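Local coordinates for sulfonate ABC transporter, periplasmic sulfonate-binding protein SsuA (Methylobacillus flagellatus, PDB 3UIF) that probably binds sulfonates or related sulfate esters in the periplasm and hands them to an ABC transporter for import, at residues L29-A34 with V46-A51; W130-S135 with V286-A291; V157-L162 with Y177-R182; T240-Y245 with Y250-N255. One frame throughout, in Å; residues are numbered along the deposited sequence. Where two conformers were deposited one is given.

Contact 1: residues L29-A34 with V46-A51; sequences LVVNGA and VEWVPA
Val-31 lays a methyl group squarely over the indole of Trp-48, and this CH-pi contact is the main join between helix 26-32 and strand 44-51. Its CG2 stands 3.5 Å from the centroid of the six-membered ring of Trp-48 and only 3° off the ring normal. The backbone of the helix follows close behind, with Val-31 CA 3.6 Å from Trp-48 CZ2. The opposite face of the same ring is covered by CG2 of Val-46, two residues back along the strand, so the indole is held between two valine methyls.

Apolar packing adds a second point of touch: Val-30 CG1 comes to Trp-48 CH2 at 4.0 Å. With CG anti to its own carbonyl carbon (chi1 -59°), Trp-48 sends its ring out from the strand to the helix. Ile-10 of the neighbouring parallel strand 6-17 and Phe-35 of helix 35-41 also touch the tryptophan.

Helices 26-32 and 35-41 follow the 6-17/20-23 hairpin and lead to strand 44-51, which runs parallel to 6-17. No hydrogen bond spans the two segments, which implies that shape and dispersion, with one indole as the common surface, hold helix to strand here.

Contact 2: residues W130-S135 with V286-A291; sequences WELAFS and VAYAQA
The ring of Tyr-288 lies with one face against Leu-132 and its hydroxyl end against the carboxylate of Glu-131. Over the face, Leu-132 CB stands 4.2 Å from the ring centroid and 12° off the normal, a CH-pi contact, while Leu-132 CD1 reaches back to Tyr-288 CB at 3.7 Å. At the edge, CD of Glu-131 lies in the plane of the ring, but the carboxylate itself is turned 79° from that plane.

The polar part of the contact is a hydrogen bond from Tyr-288 OH to Glu-131 OE1, 2.6 Å long, received on the anti lone pair, the one away from OE2. Glu-131 can present this oxygen because its chain runs extended, with CG anti to the backbone N (chi1 -172°), carrying the carboxylate past the rim of the ring. The tyrosine was modelled in two conformers, so the bond, read from one of them, is doubtful to that extent.

OE1 of Glu-131 also accepts a bond from the backbone N of Gly-127, so one buried oxygen ties the tyrosine to the loop leading into helix 130-140; Arg-126 is a long, weak ion partner of OE2. On its far side, helix 276-291 packs through Val-286 and Ala-289 on Ile-80 of helix 77-85. Helix 130-140 directly follows strand 121-124 of the five-stranded sheet, whereas helix 77-85 follows strand 71-75 of the six-stranded one. Such a helix bridging the two sheet-centred lobes is consistent with the periplasmic binding protein fold of this family.

Contact 3: residues V157-L162 with Y177-R182; sequences VGAAAL and YILEDR
Leu-179 reaches across to Ala-159 and Leu-162, joining two helices that pack on the five-stranded sheet. Helix 155-164 is the connection of a beta-alpha-beta crossover between the parallel strands 149-151 and 169-172; helix 176-181 follows the second of these strands.

Along 177-182, Ile-178 turns to another neighbour, Val-254 of helix 252-257, and the contact proper begins one residue later. Leu-179 carries its CG anti to the carbonyl carbon (chi1 -69°), and its two methyls divide the work. CD1 meets Leu-162 CD2 at 3.6 Å, branch end against branch end, with the two side chains crossing at a slant. CD2 goes to the preceding turn of the other helix, 4.3 Å from Ala-159 CB and 3.8 Å from Ala-159 O. The small alanine lets the helices approach to 7.2 Å between Ala-159 CA and Leu-179 CA. Beneath the pair, Val-104 and Phe-170 of the sheet touch both leucines, so both leucines are buried between the helix pair and the sheet.

Further on, Asp-181 forms a salt bridge with Arg-257. Arg-182 is the first residue to leave helical geometry, yet its N still donates to Ile-178 O at 2.8 Å.

Contact 4: residues T240-Y245 with Y250-N255; sequences TYIREY and YPESVN. With SO4 (sulfate ion), chain C.
Ile-242 packs against the first turn of helix 252-257, the inner side of a helix-loop-helix in which residues 246-251 join helix 238-245 to its successor. This buried part is the closely fitted one. Ile-242 CG2, anti to the backbone N, points at Glu-252 and lies 3.8 Å from Glu-252 O and 4.1 Å from its CB, while the CD1 branch extends to Asn-255 O. Asn-255 is buried beside it, and its ND2 gives a bent hydrogen bond to Pro-251 O (3.1 Å, 137°), approaching from above the carbonyl plane. A second bond, to Asn-247 O, ties the same amide to the loop.

The outer side is looser. Arg-243 and Glu-252 cross at about a right angle, and Arg-243 NH1 stands 3.4 Å from Glu-252 OE2, which lies well out of the guanidinium plane. No N-H points at that oxygen, so charge alone links them, and doubtfully, since the arginine was modelled twice; its firmer partner is Glu-239.

Also on this side, a sulfate ion, probably from the crystallisation liquor, sits at the start of helix 252-257, where the helix dipole would favour an anion. Two backbone amides hold it: Glu-252 N to sulfate O2 at 2.9 Å, and Ser-253 N to sulfate O3 at 3.1 Å.

Contact 4 touches both contact 1 and contact 3. Toward contact 1 it packs through Tyr-245, whose CE2 lies 3.6 Å from Asn-32 CB; toward contact 3, Tyr-250 CD1 meets Ile-178 CD1 at 3.4 Å. Helix 26-32 is thereby connected through 240-245 and 250-255 to helix 176-181, although contacts 1 and 3 lie 32 Å apart between centres. Contact 2 touches none of the others: its nearest atoms are about 9 Å from contact 4 and about 10 Å from contact 3. In sequence it closes a long loop that encloses both. Contacts 1 and 2 fall on opposite sides of the chain's centre. The sulfate of contact 4, probably a crystallisation ion, need not mark the substrate site.

Contact 1: residues L29-A34 with V46-A51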
loop_
_atom_site.group_PDB
_atom_site.type_symbol
_atom_site.label_atom_id
_atom_site.label_comp_id
_atom_site.label_asym_id
_atom_site.label_seq_id
_atom_site.Cartn_x
_atom_site.Cartn_y
_atom_site.Cartn_z
ATOM N N LEU A 29 -2.029 7.240 -11.538
ATOM C CA LEU A 29 -1.816 8.683 -11.561
ATOM C C LEU A 29 -0.507 9.052 -12.247
ATOM O O LEU A 29 -0.402 10.054 -12.963
ATOM C CB LEU A 29 -1.815 9.172 -10.109
ATOM C CG LEU A 29 -1.150 10.481 -9.713
ATOM C CD1 LEU A 29 -1.997 11.665 -10.163
ATOM C CD2 LEU A 29 -0.950 10.487 -8.206
ATOM N N VAL A 30 0.497 8.219 -12.034
ATOM C CA VAL A 30 1.830 8.520 -12.523
ATOM C C VAL A 30 2.020 8.044 -13.983
ATOM O O VAL A 30 2.682 8.713 -14.792
ATOM C CB VAL A 30 2.877 7.995 -11.513
ATOM C CG1 VAL A 30 3.061 6.498 -11.616
ATOM C CG2 VAL A 30 4.190 8.689 -11.701
ATOM N N VAL A 31 1.396 6.910 -14.313
ATOM C CA VAL A 31 1.344 6.372 -15.681
ATOM C C VAL A 31 0.475 7.249 -16.579
ATOM O O VAL A 31 0.811 7.469 -17.749
ATOM C CB VAL A 31 0.778 4.929 -15.681
ATOM C CG1 VAL A 31 0.402 4.465 -17.081
ATOM C CG2 VAL A 31 1.774 3.967 -15.043
ATOM N N ASN A 32 -0.635 7.742 -16.020
ATOM C CA ASN A 32 -1.616 8.546 -16.772
ATOM C C ASN A 32 -1.502 10.065 -16.634
ATOM O O ASN A 32 -2.248 10.794 -17.289
ATOM C CB ASN A 32 -3.048 8.124 -16.437
ATOM C CG ASN A 32 -3.335 6.705 -16.852
ATOM O OD1 ASN A 32 -3.143 6.350 -18.022
ATOM N ND2 ASN A 32 -3.761 5.874 -15.896
ATOM N N GLY A 33 -0.583 10.535 -15.791
ATOM C CA GLY A 33 -0.383 11.970 -15.582
ATOM C C GLY A 33 0.710 12.570 -16.440
ATOM O O GLY A 33 1.033 12.042 -17.506
ATOM N N ALA A 34 1.278 13.673 -15.958
ATOM C CA ALA A 34 2.303 14.439 -16.664
ATOM C C ALA A 34 3.720 13.905 -16.424
ATOM O O ALA A 34 4.696 14.413 -17.014
ATOM C CB ALA A 34 2.215 15.898 -16.242
ATOM N N VAL A 46 10.850 6.830 -19.522
ATOM C CA VAL A 46 10.294 5.819 -18.650
ATOM C C VAL A 46 9.695 4.715 -19.498
ATOM O O VAL A 46 9.055 4.980 -20.514
ATOM C CB VAL A 46 9.271 6.396 -17.642
ATOM C CG1 VAL A 46 8.438 7.492 -18.294
ATOM C CG2 VAL A 46 8.375 5.299 -17.054
ATOM N N GLU A 47 9.956 3.478 -19.091
ATOM C CA GLU A 47 9.341 2.317 -19.692
ATOM C C GLU A 47 8.611 1.507 -18.636
ATOM O O GLU A 47 9.179 1.144 -17.609
ATOM C CB GLU A 47 10.392 1.457 -20.363
ATOM C CG GLU A 47 10.649 1.824 -21.805
ATOM C CD GLU A 47 11.564 0.824 -22.473
ATOM O OE1 GLU A 47 11.539 -0.357 -22.037
ATOM O OE2 GLU A 47 12.297 1.219 -23.421
ATOM N N TRP A 48 7.349 1.215 -18.888
ATOM C CA TRP A 48 6.549 0.559 -17.880
ATOM C C TRP A 48 6.673 -0.920 -17.991
ATOM O O TRP A 48 6.718 -1.461 -19.086
ATOM C CB TRP A 48 5.107 0.987 -17.986
ATOM C CG TRP A 48 4.926 2.471 -17.832
ATOM C CD1 TRP A 48 4.564 3.384 -18.816
ATOM C CD2 TRP A 48 5.101 3.274 -16.608
ATOM N NE1 TRP A 48 4.492 4.653 -18.306
ATOM C CE2 TRP A 48 4.799 4.664 -16.988
ATOM C CE3 TRP A 48 5.452 2.991 -15.281
ATOM C CZ2 TRP A 48 4.848 5.709 -16.068
ATOM C CZ3 TRP A 48 5.500 4.052 -14.362
ATOM C CH2 TRP A 48 5.202 5.379 -14.748
ATOM N N VAL A 49 6.782 -1.578 -16.842
ATOM C CA VAL A 49 6.747 -3.028 -16.773
ATOM C C VAL A 49 5.531 -3.394 -15.912
ATOM O O VAL A 49 5.644 -3.587 -14.710
ATOM C CB VAL A 49 8.069 -3.622 -16.218
ATOM C CG1 VAL A 49 8.045 -5.142 -16.278
ATOM C CG2 VAL A 49 9.276 -3.085 -16.989
ATOM N N PRO A 50 4.350 -3.459 -16.535
ATOM C CA PRO A 50 3.155 -3.870 -15.817
ATOM C C PRO A 50 3.257 -5.331 -15.353
ATOM O O PRO A 50 3.753 -6.194 -16.078
ATOM C CB PRO A 50 2.061 -3.726 -16.878
ATOM C CG PRO A 50 2.774 -3.969 -18.167
ATOM C CD PRO A 50 4.095 -3.291 -17.979
ATOM N N ALA A 51 2.800 -5.599 -14.144
ATOM C CA ALA A 51 2.843 -6.942 -13.603
ATOM C C ALA A 51 1.485 -7.307 -13.042
ATOM O O ALA A 51 0.946 -6.586 -12.209
ATOM C CB ALA A 51 3.903 -7.036 -12.520
#

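Contact 2: residues W130-S135 with V286-A291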
loop_
_atom_site.group_PDB
_atom_site.type_symbol
_atom_site.label_atom_id
_atom_site.label_comp_id
_atom_site.label_asym_id
_atom_site.label_seq_id
_atom_site.Cartn_x
_atom_site.Cartn_y
_atom_site.Cartn_z
ATOM N N TRP A 130 -2.561 -6.889 5.116
ATOM C CA TRP A 130 -3.543 -6.571 6.144
ATOM C C TRP A 130 -3.558 -7.521 7.312
ATOM O O TRP A 130 -4.235 -7.260 8.315
ATOM C CB TRP A 130 -4.938 -6.389 5.566
ATOM C CG TRP A 130 -5.413 -7.496 4.681
ATOM C CD1 TRP A 130 -6.211 -8.576 5.027
ATOM C CD2 TRP A 130 -5.169 -7.645 3.246
ATOM N NE1 TRP A 130 -6.467 -9.366 3.938
ATOM C CE2 TRP A 130 -5.872 -8.864 2.837
ATOM C CE3 TRP A 130 -4.464 -6.917 2.290
ATOM C CZ2 TRP A 130 -5.850 -9.318 1.523
ATOM C CZ3 TRP A 130 -4.456 -7.383 0.967
ATOM C CH2 TRP A 130 -5.123 -8.557 0.596
ATOM N N GLU A 131 -2.818 -8.624 7.207
ATOM C CA GLU A 131 -2.684 -9.563 8.326
ATOM C C GLU A 131 -1.954 -8.894 9.492
ATOM O O GLU A 131 -2.220 -9.185 10.656
ATOM C CB GLU A 131 -1.967 -10.846 7.905
ATOM C CG GLU A 131 -1.980 -11.916 8.994
ATOM C CD GLU A 131 -1.255 -13.202 8.621
ATOM O OE1 GLU A 131 -0.168 -13.148 7.997
ATOM O OE2 GLU A 131 -1.776 -14.285 8.972
ATOM N N LEU A 132 -1.050 -7.978 9.162
ATOM C CA LEU A 132 -0.340 -7.186 10.158
ATOM C C LEU A 132 -1.301 -6.338 11.003
ATOM O O LEU A 132 -1.216 -6.332 12.229
ATOM C CB LEU A 132 0.723 -6.320 9.480
ATOM C CG LEU A 132 1.434 -5.310 10.370
ATOM C CD1 LEU A 132 2.165 -5.975 11.539
ATOM C CD2 LEU A 132 2.378 -4.464 9.533
ATOM N N ALA A 133 -2.220 -5.644 10.337
ATOM C CA ALA A 133 -3.262 -4.891 11.028
ATOM C C ALA A 133 -4.109 -5.796 11.917
ATOM O O ALA A 133 -4.490 -5.414 13.021
ATOM C CB ALA A 133 -4.138 -4.143 10.038
ATOM N N PHE A 134 -4.399 -6.998 11.439
ATOM C CA PHE A 134 -5.173 -7.935 12.217
ATOM C C PHE A 134 -4.387 -8.329 13.471
ATOM O O PHE A 134 -4.914 -8.293 14.598
ATOM C CB PHE A 134 -5.534 -9.156 11.379
ATOM C CG PHE A 134 -6.416 -10.145 12.098
ATOM C CD1 PHE A 134 -7.766 -9.862 12.331
ATOM C CD2 PHE A 134 -5.900 -11.362 12.543
ATOM C CE1 PHE A 134 -8.581 -10.773 12.974
ATOM C CE2 PHE A 134 -6.716 -12.278 13.195
ATOM C CZ PHE A 134 -8.057 -11.982 13.411
ATOM N N SER A 135 -3.120 -8.676 13.259
ATOM C CA SER A 135 -2.221 -9.023 14.343
ATOM C C SER A 135 -2.101 -7.894 15.385
ATOM O O SER A 135 -2.198 -8.149 16.593
ATOM C CB SER A 135 -0.857 -9.419 13.787
ATOM O OG SER A 135 0.060 -9.559 14.847
ATOM N N VAL A 286 8.470 -5.639 9.161
ATOM C CA VAL A 286 9.591 -6.565 8.974
ATOM C C VAL A 286 9.550 -7.679 10.020
ATOM O O VAL A 286 9.861 -8.828 9.709
ATOM C CB VAL A 286 10.954 -5.845 8.918
ATOM C CG1 VAL A 286 12.105 -6.831 9.001
ATOM C CG2 VAL A 286 11.058 -5.052 7.626
ATOM N N ALA A 287 9.133 -7.341 11.241
ATOM C CA ALA A 287 8.986 -8.324 12.329
ATOM C C ALA A 287 7.902 -9.334 11.999
ATOM O O ALA A 287 8.101 -10.541 12.214
ATOM C CB ALA A 287 8.693 -7.648 13.662
ATOM N N TYR A 288 6.774 -8.855 11.465
ATOM C CA TYR A 288 5.637 -9.705 11.106
ATOM C C TYR A 288 5.949 -10.615 9.922
ATOM O O TYR A 288 5.478 -11.751 9.858
ATOM C CB TYR A 288 4.399 -8.851 10.806
ATOM C CG TYR A 288 3.470 -9.438 9.757
ATOM C CD1 TYR A 288 3.626 -9.121 8.398
ATOM C CD2 TYR A 288 2.443 -10.313 10.114
ATOM C CE1 TYR A 288 2.790 -9.660 7.427
ATOM C CE2 TYR A 288 1.599 -10.852 9.156
ATOM C CZ TYR A 288 1.775 -10.526 7.815
ATOM O OH TYR A 288 0.941 -11.056 6.857
ATOM N N ALA A 289 6.714 -10.096 8.963
ATOM C CA ALA A 289 7.096 -10.890 7.792
ATOM C C ALA A 289 7.868 -12.149 8.203
ATOM O O ALA A 289 7.656 -13.234 7.653
ATOM C CB ALA A 289 7.914 -10.058 6.830
ATOM N N GLN A 290 8.754 -12.008 9.184
ATOM C CA GLN A 290 9.512 -13.136 9.672
ATOM C C GLN A 290 8.656 -14.094 10.509
ATOM O O GLN A 290 8.730 -15.315 10.326
ATOM C CB GLN A 290 10.716 -12.651 10.471
ATOM C CG GLN A 290 11.655 -13.775 10.882
ATOM C CD GLN A 290 12.681 -13.314 11.885
ATOM O OE1 GLN A 290 12.351 -12.569 12.809
ATOM N NE2 GLN A 290 13.935 -13.742 11.711
ATOM N N ALA A 291 7.853 -13.545 11.422
ATOM C CA ALA A 291 7.021 -14.360 12.317
ATOM C C ALA A 291 5.983 -15.202 11.558
ATOM O O ALA A 291 5.789 -16.379 11.878
ATOM C CB ALA A 291 6.357 -13.497 13.385
#

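Contact 3: residues V157-L162 with Y177-R182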
loop_
_atom_site.group_PDB
_atom_site.type_symbol
_atom_site.label_atom_id
_atom_site.label_comp_id
_atom_site.label_asym_id
_atom_site.label_seq_id
_atom_site.Cartn_x
_atom_site.Cartn_y
_atom_site.Cartn_z
ATOM N N VAL A 157 -13.823 -15.457 -1.634
ATOM C CA VAL A 157 -14.337 -16.617 -0.893
ATOM C C VAL A 157 -14.753 -16.192 0.512
ATOM O O VAL A 157 -15.784 -16.614 1.024
ATOM C CB VAL A 157 -13.301 -17.760 -0.805
ATOM C CG1 VAL A 157 -13.869 -18.961 -0.058
ATOM C CG2 VAL A 157 -12.846 -18.177 -2.194
ATOM N N GLY A 158 -13.941 -15.341 1.124
ATOM C CA GLY A 158 -14.204 -14.840 2.462
ATOM C C GLY A 158 -15.462 -14.009 2.540
ATOM O O GLY A 158 -16.212 -14.121 3.507
ATOM N N ALA A 159 -15.675 -13.174 1.523
ATOM C CA ALA A 159 -16.896 -12.395 1.373
ATOM C C ALA A 159 -18.108 -13.327 1.217
ATOM O O ALA A 159 -19.100 -13.193 1.940
ATOM C CB ALA A 159 -16.778 -11.442 0.192
ATOM N N ALA A 160 -18.014 -14.288 0.305
ATOM C CA ALA A 160 -19.088 -15.259 0.117
ATOM C C ALA A 160 -19.399 -16.057 1.395
ATOM O O ALA A 160 -20.570 -16.292 1.708
ATOM C CB ALA A 160 -18.769 -16.190 -1.039
ATOM N N ALA A 161 -18.353 -16.448 2.127
ATOM C CA ALA A 161 -18.491 -17.217 3.368
ATOM C C ALA A 161 -19.194 -16.441 4.472
ATOM O O ALA A 161 -20.027 -16.993 5.179
ATOM C CB ALA A 161 -17.139 -17.699 3.849
ATOM N N LEU A 162 -18.864 -15.160 4.608
ATOM C CA LEU A 162 -19.498 -14.318 5.614
ATOM C C LEU A 162 -20.967 -14.092 5.300
ATOM O O LEU A 162 -21.803 -14.105 6.199
ATOM C CB LEU A 162 -18.796 -12.961 5.726
ATOM C CG LEU A 162 -19.451 -12.096 6.800
ATOM C CD1 LEU A 162 -18.606 -12.064 8.060
ATOM C CD2 LEU A 162 -19.714 -10.706 6.270
ATOM N N TYR A 177 -17.130 -3.013 2.091
ATOM C CA TYR A 177 -18.293 -2.142 1.899
ATOM C C TYR A 177 -19.382 -2.714 0.999
ATOM O O TYR A 177 -20.569 -2.395 1.161
ATOM C CB TYR A 177 -17.855 -0.785 1.363
ATOM C CG TYR A 177 -17.287 0.109 2.433
ATOM C CD1 TYR A 177 -18.101 0.593 3.482
ATOM C CD2 TYR A 177 -15.940 0.478 2.407
ATOM C CE1 TYR A 177 -17.575 1.412 4.466
ATOM C CE2 TYR A 177 -15.410 1.294 3.389
ATOM C CZ TYR A 177 -16.222 1.756 4.411
ATOM O OH TYR A 177 -15.670 2.566 5.371
ATOM N N ILE A 178 -18.961 -3.544 0.046
ATOM C CA ILE A 178 -19.881 -4.267 -0.830
ATOM C C ILE A 178 -20.843 -5.093 0.024
ATOM O O ILE A 178 -22.052 -5.091 -0.215
ATOM C CB ILE A 178 -19.103 -5.129 -1.853
ATOM C CG1 ILE A 178 -18.477 -4.235 -2.914
ATOM C CG2 ILE A 178 -20.020 -6.113 -2.560
ATOM C CD1 ILE A 178 -17.475 -4.933 -3.798
ATOM N N LEU A 179 -20.286 -5.772 1.032
ATOM C CA LEU A 179 -21.056 -6.539 2.007
ATOM C C LEU A 179 -22.116 -5.708 2.717
ATOM O O LEU A 179 -23.211 -6.207 2.985
ATOM C CB LEU A 179 -20.137 -7.204 3.043
ATOM C CG LEU A 179 -19.248 -8.344 2.540
ATOM C CD1 LEU A 179 -18.260 -8.792 3.602
ATOM C CD2 LEU A 179 -20.103 -9.514 2.055
ATOM N N GLU A 180 -21.805 -4.455 3.036
ATOM C CA GLU A 180 -22.843 -3.572 3.556
ATOM C C GLU A 180 -23.861 -3.292 2.453
ATOM O O GLU A 180 -25.059 -3.401 2.684
ATOM C CB GLU A 180 -22.279 -2.277 4.135
ATOM C CG GLU A 180 -21.115 -2.490 5.086
ATOM C CD GLU A 180 -21.013 -1.423 6.164
ATOM O OE1 GLU A 180 -20.934 -0.204 5.843
ATOM O OE2 GLU A 180 -20.995 -1.825 7.345
ATOM N N ASP A 181 -23.395 -3.009 1.242
ATOM C CA ASP A 181 -24.316 -2.656 0.154
ATOM C C ASP A 181 -25.296 -3.765 -0.249
ATOM O O ASP A 181 -26.431 -3.465 -0.635
ATOM C CB ASP A 181 -23.581 -2.091 -1.066
ATOM C CG ASP A 181 -22.697 -0.909 -0.712
ATOM O OD1 ASP A 181 -22.755 -0.432 0.440
ATOM O OD2 ASP A 181 -21.923 -0.456 -1.576
ATOM N N ARG A 182 -24.878 -5.030 -0.164
ATOM C CA ARG A 182 -25.793 -6.132 -0.460
ATOM C C ARG A 182 -26.605 -6.469 0.788
ATOM O O ARG A 182 -27.367 -7.422 0.808
ATOM C CB ARG A 182 -25.061 -7.353 -1.044
ATOM C CG ARG A 182 -24.129 -7.001 -2.194
ATOM C CD ARG A 182 -24.044 -8.033 -3.324
ATOM N NE ARG A 182 -23.218 -7.486 -4.426
ATOM C CZ ARG A 182 -22.525 -8.192 -5.335
ATOM N NH1 ARG A 182 -22.521 -9.531 -5.327
ATOM N NH2 ARG A 182 -21.816 -7.545 -6.262
#

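Contact 4: residues T240-Y245 with Y250-N255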
loop_
_atom_site.group_PDB
_atom_site.type_symbol
_atom_site.label_atom_id
_atom_site.label_comp_id
_atom_site.label_asym_id
_atom_site.label_seq_id
_atom_site.Cartn_x
_atom_site.Cartn_y
_atom_site.Cartn_z
ATOM N N THR A 240 -11.633 13.713 -9.080
ATOM C CA THR A 240 -10.942 13.241 -10.277
ATOM C C THR A 240 -10.202 11.921 -10.014
ATOM O O THR A 240 -10.370 10.965 -10.775
ATOM C CB THR A 240 -10.006 14.310 -10.883
ATOM O OG1 THR A 240 -10.769 15.483 -11.184
ATOM C CG2 THR A 240 -9.410 13.816 -12.172
ATOM N N TYR A 241 -9.419 11.860 -8.934
ATOM C CA TYR A 241 -8.779 10.610 -8.551
ATOM C C TYR A 241 -9.792 9.461 -8.448
ATOM O O TYR A 241 -9.608 8.420 -9.075
ATOM C CB TYR A 241 -7.967 10.734 -7.256
ATOM C CG TYR A 241 -7.538 9.380 -6.733
ATOM C CD1 TYR A 241 -6.458 8.689 -7.310
ATOM C CD2 TYR A 241 -8.254 8.758 -5.700
ATOM C CE1 TYR A 241 -6.092 7.427 -6.853
ATOM C CE2 TYR A 241 -7.903 7.503 -5.243
ATOM C CZ TYR A 241 -6.824 6.843 -5.815
ATOM O OH TYR A 241 -6.491 5.606 -5.336
ATOM N N ILE A 242 -10.863 9.662 -7.685
ATOM C CA ILE A 242 -11.891 8.638 -7.497
ATOM C C ILE A 242 -12.460 8.111 -8.828
ATOM O O ILE A 242 -12.644 6.899 -9.012
ATOM C CB ILE A 242 -13.061 9.144 -6.595
ATOM C CG1 ILE A 242 -12.585 9.529 -5.183
ATOM C CG2 ILE A 242 -14.188 8.116 -6.523
ATOM C CD1 ILE A 242 -11.783 8.473 -4.455
ATOM N N ARG A 243 -12.727 9.033 -9.744
ATOM C CA ARG A 243 -13.346 8.665 -11.004
ATOM C C ARG A 243 -12.335 8.140 -12.029
ATOM O O ARG A 243 -12.670 7.253 -12.811
ATOM C CB ARG A 243 -14.177 9.827 -11.560
ATOM C CG ARG A 243 -15.318 10.237 -10.640
ATOM C CD ARG A 243 -16.090 11.422 -11.194
ATOM N NE ARG A 243 -17.066 11.948 -10.243
ATOM C CZ ARG A 243 -18.354 11.629 -10.245
ATOM N NH1 ARG A 243 -18.830 10.780 -11.148
ATOM N NH2 ARG A 243 -19.169 12.161 -9.344
ATOM N N GLU A 244 -11.102 8.651 -12.016
ATOM C CA GLU A 244 -10.147 8.244 -13.051
ATOM C C GLU A 244 -9.104 7.235 -12.618
ATOM O O GLU A 244 -8.785 6.338 -13.386
ATOM C CB GLU A 244 -9.405 9.432 -13.675
ATOM C CG GLU A 244 -10.228 10.675 -13.919
ATOM C CD GLU A 244 -11.205 10.514 -15.046
ATOM O OE1 GLU A 244 -12.418 10.740 -14.803
ATOM O OE2 GLU A 244 -10.756 10.171 -16.171
ATOM N N TYR A 245 -8.561 7.392 -11.414
ATOM C CA TYR A 245 -7.343 6.664 -11.037
ATOM C C TYR A 245 -7.486 5.672 -9.899
ATOM O O TYR A 245 -6.485 5.081 -9.488
ATOM C CB TYR A 245 -6.195 7.631 -10.715
ATOM C CG TYR A 245 -6.047 8.698 -11.747
ATOM C CD1 TYR A 245 -6.436 10.011 -11.475
ATOM C CD2 TYR A 245 -5.567 8.390 -13.025
ATOM C CE1 TYR A 245 -6.328 10.994 -12.449
ATOM C CE2 TYR A 245 -5.447 9.362 -13.999
ATOM C CZ TYR A 245 -5.822 10.655 -13.704
ATOM O OH TYR A 245 -5.711 11.611 -14.666
ATOM N N TYR A 250 -13.948 -2.044 -8.308
ATOM C CA TYR A 250 -14.960 -1.667 -7.345
ATOM C C TYR A 250 -15.647 -0.379 -7.737
ATOM O O TYR A 250 -15.009 0.494 -8.330
ATOM C CB TYR A 250 -14.316 -1.511 -5.974
ATOM C CG TYR A 250 -13.705 -2.793 -5.503
ATOM C CD1 TYR A 250 -14.512 -3.849 -5.109
ATOM C CD2 TYR A 250 -12.315 -2.973 -5.487
ATOM C CE1 TYR A 250 -13.963 -5.052 -4.708
ATOM C CE2 TYR A 250 -11.759 -4.179 -5.080
ATOM C CZ TYR A 250 -12.596 -5.207 -4.687
ATOM O OH TYR A 250 -12.091 -6.410 -4.264
ATOM N N PRO A 251 -16.945 -0.245 -7.394
ATOM C CA PRO A 251 -17.684 0.986 -7.672
ATOM C C PRO A 251 -17.011 2.214 -7.079
ATOM O O PRO A 251 -16.305 2.131 -6.059
ATOM C CB PRO A 251 -19.035 0.753 -6.981
ATOM C CG PRO A 251 -19.193 -0.723 -6.938
ATOM C CD PRO A 251 -17.802 -1.261 -6.746
ATOM N N GLU A 252 -17.231 3.348 -7.725
ATOM C CA GLU A 252 -16.735 4.635 -7.219
ATOM C C GLU A 252 -17.095 4.900 -5.737
ATOM O O GLU A 252 -16.258 5.361 -4.985
ATOM C CB GLU A 252 -17.196 5.777 -8.135
ATOM C CG GLU A 252 -16.421 5.809 -9.454
ATOM C CD GLU A 252 -17.020 6.729 -10.502
ATOM O OE1 GLU A 252 -16.705 6.515 -11.693
ATOM O OE2 GLU A 252 -17.796 7.661 -10.157
ATOM N N SER A 253 -18.319 4.571 -5.326
ATOM C CA SER A 253 -18.750 4.785 -3.944
ATOM C C SER A 253 -17.931 3.952 -2.950
ATOM O O SER A 253 -17.640 4.428 -1.842
ATOM C CB SER A 253 -20.250 4.513 -3.779
ATOM O OG SER A 253 -20.544 3.175 -4.079
ATOM N N VAL A 254 -17.550 2.733 -3.348
ATOM C CA VAL A 254 -16.704 1.889 -2.515
ATOM C C VAL A 254 -15.338 2.546 -2.352
ATOM O O VAL A 254 -14.842 2.663 -1.226
ATOM C CB VAL A 254 -16.545 0.456 -3.081
ATOM C CG1 VAL A 254 -15.544 -0.346 -2.261
ATOM C CG2 VAL A 254 -17.885 -0.261 -3.137
ATOM N N ASN A 255 -14.749 2.989 -3.469
ATOM C CA ASN A 255 -13.455 3.703 -3.472
ATOM C C ASN A 255 -13.513 4.971 -2.643
ATOM O O ASN A 255 -12.547 5.345 -1.995
ATOM C CB ASN A 255 -13.035 4.071 -4.909
ATOM C CG ASN A 255 -12.484 2.891 -5.684
ATOM O OD1 ASN A 255 -11.340 2.500 -5.474
ATOM N ND2 ASN A 255 -13.296 2.306 -6.569
HETATM S S SO4 C . -20.949 3.721 -8.598
HETATM O O1 SO4 C . -21.786 4.610 -9.421
HETATM O O2 SO4 C . -19.695 3.376 -9.313
HETATM O O3 SO4 C . -20.645 4.462 -7.354
HETATM O O4 SO4 C . -21.688 2.477 -8.290
#